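Local coordinates for uncharacterized protein (Bacteroides vulgatus, PDB 4QB7) that is probably a component of the tip of a fimbrium, one of the cell-surface filaments that mediate adhesion and biofilm formation, at residues Val128-Ser131 with Asn132-Asp136; Thr279-Ala282 with Gly283-Lys286; Thr295-Thr298 with Asp299-Leu303. One frame throughout, in Å; residues are numbered along the deposited sequence.

Interaction 1: residues Val128-Ser131 with Asn132-Asp136; sequences VKTS and NNWKD. With SO4 (sulfate ion), chain R.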
loop_
_atom_site.group_PDB
_atom_site.type_symbol
_atom_site.label_atom_id
_atom_site.label_comp_id
_atom_site.label_asym_id
_atom_site.label_seq_id
_atom_site.Cartn_x
_atom_site.Cartn_y
_atom_site.Cartn_z
ATOM N N VAL A 128 3.810 -7.170 6.195
ATOM C CA VAL A 128 3.009 -7.308 4.980
ATOM C C VAL A 128 2.276 -8.655 5.021
ATOM O O VAL A 128 2.905 -9.693 5.226
ATOM C CB VAL A 128 3.875 -7.148 3.704
ATOM C CG1 VAL A 128 3.046 -7.346 2.448
ATOM C CG2 VAL A 128 4.548 -5.783 3.674
ATOM N N LYS A 129 0.938 -8.612 4.850
ATOM C CA LYS A 129 0.028 -9.761 4.823
ATOM C C LYS A 129 0.080 -10.379 3.413
ATOM O O LYS A 129 -0.330 -9.737 2.453
ATOM C CB LYS A 129 -1.388 -9.275 5.185
ATOM C CG LYS A 129 -2.182 -10.144 6.142
ATOM C CD LYS A 129 -3.279 -9.301 6.804
ATOM C CE LYS A 129 -4.277 -10.132 7.577
ATOM N NZ LYS A 129 -4.960 -9.367 8.664
ATOM N N THR A 130 0.617 -11.606 3.280
ATOM C CA THR A 130 0.746 -12.303 1.974
ATOM C C THR A 130 -0.343 -13.378 1.762
ATOM O O THR A 130 -0.447 -13.916 0.667
ATOM C CB THR A 130 2.130 -12.939 1.835
ATOM O OG1 THR A 130 2.291 -13.922 2.861
ATOM C CG2 THR A 130 3.266 -11.914 1.911
ATOM N N SER A 131 -1.162 -13.658 2.796
ATOM C CA SER A 131 -2.226 -14.661 2.803
ATOM C C SER A 131 -3.348 -14.317 1.830
ATOM O O SER A 131 -3.463 -13.166 1.402
ATOM C CB SER A 131 -2.786 -14.826 4.213
ATOM O OG SER A 131 -3.475 -13.670 4.667
ATOM N N ASN A 132 -4.184 -15.333 1.496
ATOM C CA ASN A 132 -5.327 -15.297 0.571
ATOM C C ASN A 132 -4.895 -14.706 -0.777
ATOM O O ASN A 132 -5.501 -13.768 -1.271
ATOM C CB ASN A 132 -6.534 -14.550 1.189
ATOM C CG ASN A 132 -7.782 -14.419 0.322
ATOM O OD1 ASN A 132 -8.041 -15.196 -0.617
ATOM N ND2 ASN A 132 -8.560 -13.384 0.601
ATOM N N ASN A 133 -3.824 -15.247 -1.360
ATOM C CA ASN A 133 -3.296 -14.817 -2.660
ATOM C C ASN A 133 -3.193 -13.290 -2.820
ATOM O O ASN A 133 -3.637 -12.748 -3.829
ATOM C CB ASN A 133 -4.101 -15.432 -3.799
ATOM C CG ASN A 133 -3.860 -16.911 -3.833
ATOM O OD1 ASN A 133 -4.785 -17.699 -3.626
ATOM N ND2 ASN A 133 -2.581 -17.324 -3.965
ATOM N N TRP A 134 -2.562 -12.612 -1.820
ATOM C CA TRP A 134 -2.280 -11.165 -1.778
ATOM C C TRP A 134 -3.538 -10.282 -1.712
ATOM O O TRP A 134 -3.428 -9.068 -1.885
ATOM C CB TRP A 134 -1.425 -10.747 -2.998
ATOM C CG TRP A 134 -0.215 -11.610 -3.189
ATOM C CD1 TRP A 134 -0.123 -12.743 -3.946
ATOM C CD2 TRP A 134 1.040 -11.471 -2.515
ATOM N NE1 TRP A 134 1.120 -13.312 -3.794
ATOM C CE2 TRP A 134 1.855 -12.550 -2.918
ATOM C CE3 TRP A 134 1.563 -10.523 -1.626
ATOM C CZ2 TRP A 134 3.172 -12.696 -2.474
ATOM C CZ3 TRP A 134 2.866 -10.667 -1.186
ATOM C CH2 TRP A 134 3.657 -11.744 -1.608
ATOM N N LYS A 135 -4.711 -10.865 -1.439
ATOM C CA LYS A 135 -5.981 -10.142 -1.475
ATOM C C LYS A 135 -6.344 -9.597 -0.122
ATOM O O LYS A 135 -7.346 -8.900 -0.010
ATOM C CB LYS A 135 -7.112 -11.029 -2.064
ATOM C CG LYS A 135 -6.730 -11.606 -3.446
ATOM C CD LYS A 135 -7.881 -11.970 -4.357
ATOM C CE LYS A 135 -7.524 -13.052 -5.355
ATOM N NZ LYS A 135 -7.705 -14.421 -4.778
ATOM N N ASP A 136 -5.500 -9.836 0.892
ATOM C CA ASP A 136 -5.734 -9.370 2.259
ATOM C C ASP A 136 -4.756 -8.270 2.706
ATOM O O ASP A 136 -4.762 -7.921 3.886
ATOM C CB ASP A 136 -5.606 -10.554 3.231
ATOM C CG ASP A 136 -6.706 -11.592 3.189
ATOM O OD1 ASP A 136 -7.702 -11.377 2.447
ATOM O OD2 ASP A 136 -6.574 -12.628 3.902
HETATM S S SO4 R . -3.098 -18.574 2.322
HETATM O O1 SO4 R . -4.180 -17.763 2.878
HETATM O O2 SO4 R . -2.231 -17.816 1.383
HETATM O O3 SO4 R . -2.285 -19.078 3.428
HETATM O O4 SO4 R . -3.709 -19.685 1.588
HETATM O O HOH W 1 -2.679 -10.674 1.430
#

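Interaction 2: residues Thr279-Ala282 with Gly283-Lys286; sequences TTNA and GDLK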
loop_
_atom_site.group_PDB
_atom_site.type_symbol
_atom_site.label_atom_id
_atom_site.label_comp_id
_atom_site.label_asym_id
_atom_site.label_seq_id
_atom_site.Cartn_x
_atom_site.Cartn_y
_atom_site.Cartn_z
ATOM N N THR A 279 13.761 2.289 -5.356
ATOM C CA THR A 279 14.934 1.451 -5.607
ATOM C C THR A 279 16.108 2.269 -6.122
ATOM O O THR A 279 15.935 3.196 -6.924
ATOM C CB THR A 279 14.590 0.334 -6.560
ATOM O OG1 THR A 279 14.036 0.917 -7.736
ATOM C CG2 THR A 279 13.631 -0.669 -5.946
ATOM N N THR A 280 17.312 1.910 -5.631
ATOM C CA THR A 280 18.576 2.566 -5.948
ATOM C C THR A 280 18.942 2.318 -7.418
ATOM O O THR A 280 19.344 3.259 -8.108
ATOM C CB THR A 280 19.671 2.079 -4.976
ATOM O OG1 THR A 280 19.266 2.344 -3.622
ATOM C CG2 THR A 280 21.003 2.742 -5.229
ATOM N N ASN A 281 18.785 1.062 -7.892
ATOM C CA ASN A 281 19.162 0.662 -9.240
ATOM C C ASN A 281 18.107 -0.130 -9.951
ATOM O O ASN A 281 17.302 -0.810 -9.320
ATOM C CB ASN A 281 20.430 -0.204 -9.197
ATOM C CG ASN A 281 21.575 0.340 -8.382
ATOM O OD1 ASN A 281 22.019 -0.293 -7.418
ATOM N ND2 ASN A 281 22.085 1.515 -8.743
ATOM N N ALA A 282 18.153 -0.092 -11.283
ATOM C CA ALA A 282 17.307 -0.909 -12.132
ATOM C C ALA A 282 17.651 -2.361 -11.870
ATOM O O ALA A 282 18.825 -2.706 -11.764
ATOM C CB ALA A 282 17.543 -0.560 -13.593
ATOM N N GLY A 283 16.639 -3.183 -11.690
ATOM C CA GLY A 283 16.851 -4.602 -11.454
ATOM C C GLY A 283 17.072 -4.974 -10.012
ATOM O O GLY A 283 17.327 -6.147 -9.732
ATOM N N ASP A 284 16.951 -3.991 -9.073
ATOM C CA ASP A 284 16.995 -4.267 -7.636
ATOM C C ASP A 284 15.766 -5.111 -7.347
ATOM O O ASP A 284 15.855 -6.126 -6.665
ATOM C CB ASP A 284 17.050 -2.976 -6.793
ATOM C CG ASP A 284 18.448 -2.415 -6.549
ATOM O OD1 ASP A 284 19.402 -2.860 -7.235
ATOM O OD2 ASP A 284 18.593 -1.545 -5.658
ATOM N N LEU A 285 14.644 -4.737 -7.986
ATOM C CA LEU A 285 13.389 -5.475 -8.004
ATOM C C LEU A 285 13.142 -5.957 -9.438
ATOM O O LEU A 285 13.428 -5.227 -10.398
ATOM C CB LEU A 285 12.221 -4.631 -7.494
ATOM C CG LEU A 285 12.273 -4.205 -6.034
ATOM C CD1 LEU A 285 11.180 -3.285 -5.736
ATOM C CD2 LEU A 285 12.214 -5.379 -5.103
ATOM N N LYS A 286 12.673 -7.199 -9.588
ATOM C CA LYS A 286 12.404 -7.789 -10.901
ATOM C C LYS A 286 11.086 -8.535 -10.917
ATOM O O LYS A 286 10.607 -8.945 -9.867
ATOM C CB LYS A 286 13.518 -8.792 -11.287
ATOM C CG LYS A 286 14.879 -8.203 -11.510
ATOM C CD LYS A 286 15.857 -9.317 -11.791
ATOM C CE LYS A 286 17.188 -9.138 -11.111
ATOM N NZ LYS A 286 18.008 -8.134 -11.820
HETATM O O HOH W 2 14.588 -1.490 -9.258
HETATM O O HOH W 3 17.188 -0.262 -3.821
HETATM O O HOH W 4 20.572 -4.483 -9.833
#

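Interaction 3: residues Thr295-Thr298 with Asp299-Leu303; sequences TKVT and DTSNL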
loop_
_atom_site.group_PDB
_atom_site.type_symbol
_atom_site.label_atom_id
_atom_site.label_comp_id
_atom_site.label_asym_id
_atom_site.label_seq_id
_atom_site.Cartn_x
_atom_site.Cartn_y
_atom_site.Cartn_z
ATOM N N THR A 295 -0.526 -19.576 -32.109
ATOM C CA THR A 295 -0.787 -19.399 -33.540
ATOM C C THR A 295 -1.798 -20.461 -34.006
ATOM O O THR A 295 -1.620 -21.643 -33.727
ATOM C CB THR A 295 0.513 -19.434 -34.362
ATOM O OG1 THR A 295 1.451 -18.492 -33.841
ATOM C CG2 THR A 295 0.284 -19.153 -35.834
ATOM N N LYS A 296 -2.836 -20.028 -34.748
ATOM C CA LYS A 296 -3.884 -20.887 -35.301
ATOM C C LYS A 296 -3.349 -21.868 -36.341
ATOM O O LYS A 296 -2.571 -21.480 -37.216
ATOM C CB LYS A 296 -4.985 -20.023 -35.941
ATOM C CG LYS A 296 -6.105 -20.793 -36.609
ATOM C CD LYS A 296 -7.239 -19.889 -37.007
ATOM C CE LYS A 296 -8.306 -20.641 -37.754
ATOM N NZ LYS A 296 -9.527 -19.824 -37.928
ATOM N N VAL A 297 -3.788 -23.131 -36.252
ATOM C CA VAL A 297 -3.497 -24.139 -37.256
ATOM C C VAL A 297 -4.862 -24.483 -37.866
ATOM O O VAL A 297 -5.054 -24.307 -39.068
ATOM C CB VAL A 297 -2.698 -25.344 -36.731
ATOM C CG1 VAL A 297 -2.626 -26.446 -37.790
ATOM C CG2 VAL A 297 -1.287 -24.907 -36.323
ATOM N N THR A 298 -5.836 -24.876 -37.022
ATOM C CA THR A 298 -7.228 -25.109 -37.408
ATOM C C THR A 298 -8.073 -24.472 -36.311
ATOM O O THR A 298 -7.519 -23.889 -35.380
ATOM C CB THR A 298 -7.564 -26.601 -37.678
ATOM O OG1 THR A 298 -7.797 -27.329 -36.469
ATOM C CG2 THR A 298 -6.555 -27.302 -38.541
ATOM N N ASP A 299 -9.405 -24.584 -36.399
ATOM C CA ASP A 299 -10.315 -24.036 -35.384
ATOM C C ASP A 299 -10.180 -24.770 -34.050
ATOM O O ASP A 299 -10.589 -24.232 -33.021
ATOM C CB ASP A 299 -11.770 -24.126 -35.867
ATOM C CG ASP A 299 -12.042 -23.259 -37.079
ATOM O OD1 ASP A 299 -11.575 -23.624 -38.194
ATOM O OD2 ASP A 299 -12.683 -22.192 -36.913
ATOM N N THR A 300 -9.606 -25.993 -34.085
ATOM C CA THR A 300 -9.459 -26.895 -32.940
ATOM C C THR A 300 -7.992 -27.282 -32.653
ATOM O O THR A 300 -7.742 -28.091 -31.764
ATOM C CB THR A 300 -10.288 -28.166 -33.169
ATOM O OG1 THR A 300 -9.879 -28.771 -34.398
ATOM C CG2 THR A 300 -11.802 -27.908 -33.142
ATOM N N SER A 301 -7.040 -26.715 -33.379
ATOM C CA SER A 301 -5.642 -27.035 -33.146
ATOM C C SER A 301 -4.758 -25.802 -33.340
ATOM O O SER A 301 -5.139 -24.853 -34.043
ATOM C CB SER A 301 -5.195 -28.174 -34.051
ATOM O OG SER A 301 -5.067 -27.754 -35.392
ATOM N N ASN A 302 -3.579 -25.808 -32.693
ATOM C CA ASN A 302 -2.662 -24.672 -32.753
ATOM C C ASN A 302 -1.214 -25.051 -32.438
ATOM O O ASN A 302 -0.912 -26.168 -32.017
ATOM C CB ASN A 302 -3.137 -23.606 -31.732
ATOM C CG ASN A 302 -2.823 -23.945 -30.308
ATOM O OD1 ASN A 302 -1.669 -23.933 -29.898
ATOM N ND2 ASN A 302 -3.837 -24.231 -29.517
ATOM N N LEU A 303 -0.348 -24.060 -32.549
ATOM C CA LEU A 303 1.050 -24.125 -32.170
ATOM C C LEU A 303 1.276 -23.107 -31.055
ATOM O O LEU A 303 1.006 -21.923 -31.230
ATOM C CB LEU A 303 1.913 -23.846 -33.373
ATOM C CG LEU A 303 3.310 -24.384 -33.341
ATOM C CD1 LEU A 303 3.307 -25.902 -33.355
ATOM C CD2 LEU A 303 4.046 -23.933 -34.585
HETATM O O HOH W 5 -11.576 -20.176 -35.264
#

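Interaction 1: residues Val128-Ser131 with Asn132-Asp136
Thr130 and Trp134 make the apolar half of this local contact, their side chains running alongside each other in one direction. The CB of Thr130 sits over the face of the indole, 4.1 Å from the centroid of the six-membered ring of Trp134, a CH-pi contact, while its CG2 methyl reaches CZ3 and CH2 of that ring. With chi1 at -50°, Trp134 carries CG beside its own backbone N, which brings the ring back against Thr130. Beyond the two segments, Asp230 O accepts from the indole NE1, and Leu231, Phe234 and Leu268 touch the Trp134 side chain.

The polar half gathers at Asp136. Its OD1 is held by Asn132 ND2 at 2.9 Å; the bond is nearly straight (166°), lies close to the amide plane of Asn132 and arrives from above the carboxylate plane. Ser131 OG reaches the other oxygen, Asp136 OD2, in a weak bond of 3.4 Å. One water donates to Lys129 O and Ser131 O and accepts from Asp136 N, joining both limbs inside the bend. A sulfate, probably from the crystallisation liquor, takes a bond from Asn132 N to its O1 of 2.8 Å.

Lys135 N bonds to Asn132 O at 3.0 Å, closing a type I' beta turn whose central residues, Asn133 and Trp134, have the left-handed backbone conformation that defines it.

Interaction 2: residues Thr279-Ala282 with Gly283-Lys286
The carboxylate of Asp284 stands almost square to the amide of Asn281, their planes 88° apart. One face of the carboxylate is covered by the backbone N, carbonyl O and CB of Asn281. A chi1 of -87° sets CG of Asp284 beside its own backbone N, turned back towards Asn281, and from that side Asn281 N gives Asp284 OD2 a weak bond of 3.4 Å. One water accepts from Thr280 N and donates to Asp284 OD2 at 2.6 Å; another links Asp284 OD1 to Ala282 O.

Asp284 N bonds to Asn281 O at 3.2 Å, completing a type II beta turn. Gly283 takes its third position with phi 87°, where a CB would run into Ala282 O. Lys286 NZ comes back to Gly283 O at 3.0 Å, on a lone pair. On the apolar side, Thr279 CG2 packs on Leu285 CD1 at 3.6 Å.

With an alanine at Asp284, Asn281 N would probably lose its side-chain acceptor and the two waters their tie to the turn. The carboxylate thus reaches the incoming limb directly but weakly at Asn281 N and through water at Thr280 N, while a main-chain bond and a glycine close the turn.

Interaction 3: residues Thr295-Thr298 with Asp299-Leu303
Thr295 and Leu303 pair as antiparallel neighbours, Thr295 N to Leu303 O at 2.9 Å and Leu303 N to Thr295 O at 3.0 Å, and from there the limbs run to the bend. Lys296 and Asn302 form the next, non-hydrogen-bonded pair. Regularity then breaks: Val297 N and Thr298 N both bond to Ser301 O, each at 3.1 Å and from the same face of its carbonyl plane.

Two successive N-H groups on one carbonyl, with Val297 at phi -115° and psi -55°, make a classic beta bulge, here set at the tip of the hairpin formed by strands 286-296 and 301-313. Past it the chain reverses through Asp299 and Thr300, and the bond from Ser301 N back to Thr298 O is weak.

Side-chain hydroxyls reinforce this end. Thr298 OG1 lies 3.0 Å from Ser301 OG in a hydrogen bond that either could donate. With chi1 at 81°, the hydroxyl of Thr298 is tucked in over its own backbone, and there it also accepts from Thr300 N at 3.3 Å, an ST turn. Next to this pair, Val297 lays CG2 along the opposite backbone, 3.8 Å from Asn302 CA, and its CB faces Ser301 OG.

Away from that group, the extended chain of Lys296 runs alongside Asp299, NZ stopping 4.1 Å from Asp299 OD2, too far for a salt bridge; a water donates to the carboxylate and accepts weakly from Lys296 NZ. Asn302 turns its amide to other partners, OD1 to Thr304 OG1 and ND2 to Trp243 O, while Thr295 OG1 bonds to Thr186 OG1 on the neighbouring strand 186-196.

In the fold
The three contacts follow one another along the chain without overlapping, and none touches another. Interaction 1 lies in the loop between strand 123-127, of one antiparallel sheet, and strand 141-143, of the large mixed sheet. Interactions 2 and 3 share strand 286-296: interaction 2 is the turn leading into it, and interaction 3 is the reversal at its far end into strand 301-313. Their centres are accordingly about 40 Å apart, whereas the centres of interactions 1 and 2 are about 23 Å apart and those of 1 and 3 about 38 Å. Two of the bends thus lie nearer the middle of this elongated, strand-rich fimbrillin-like protein, and the third closes an outlying hairpin, its centre about 42 Å from the chain's centre.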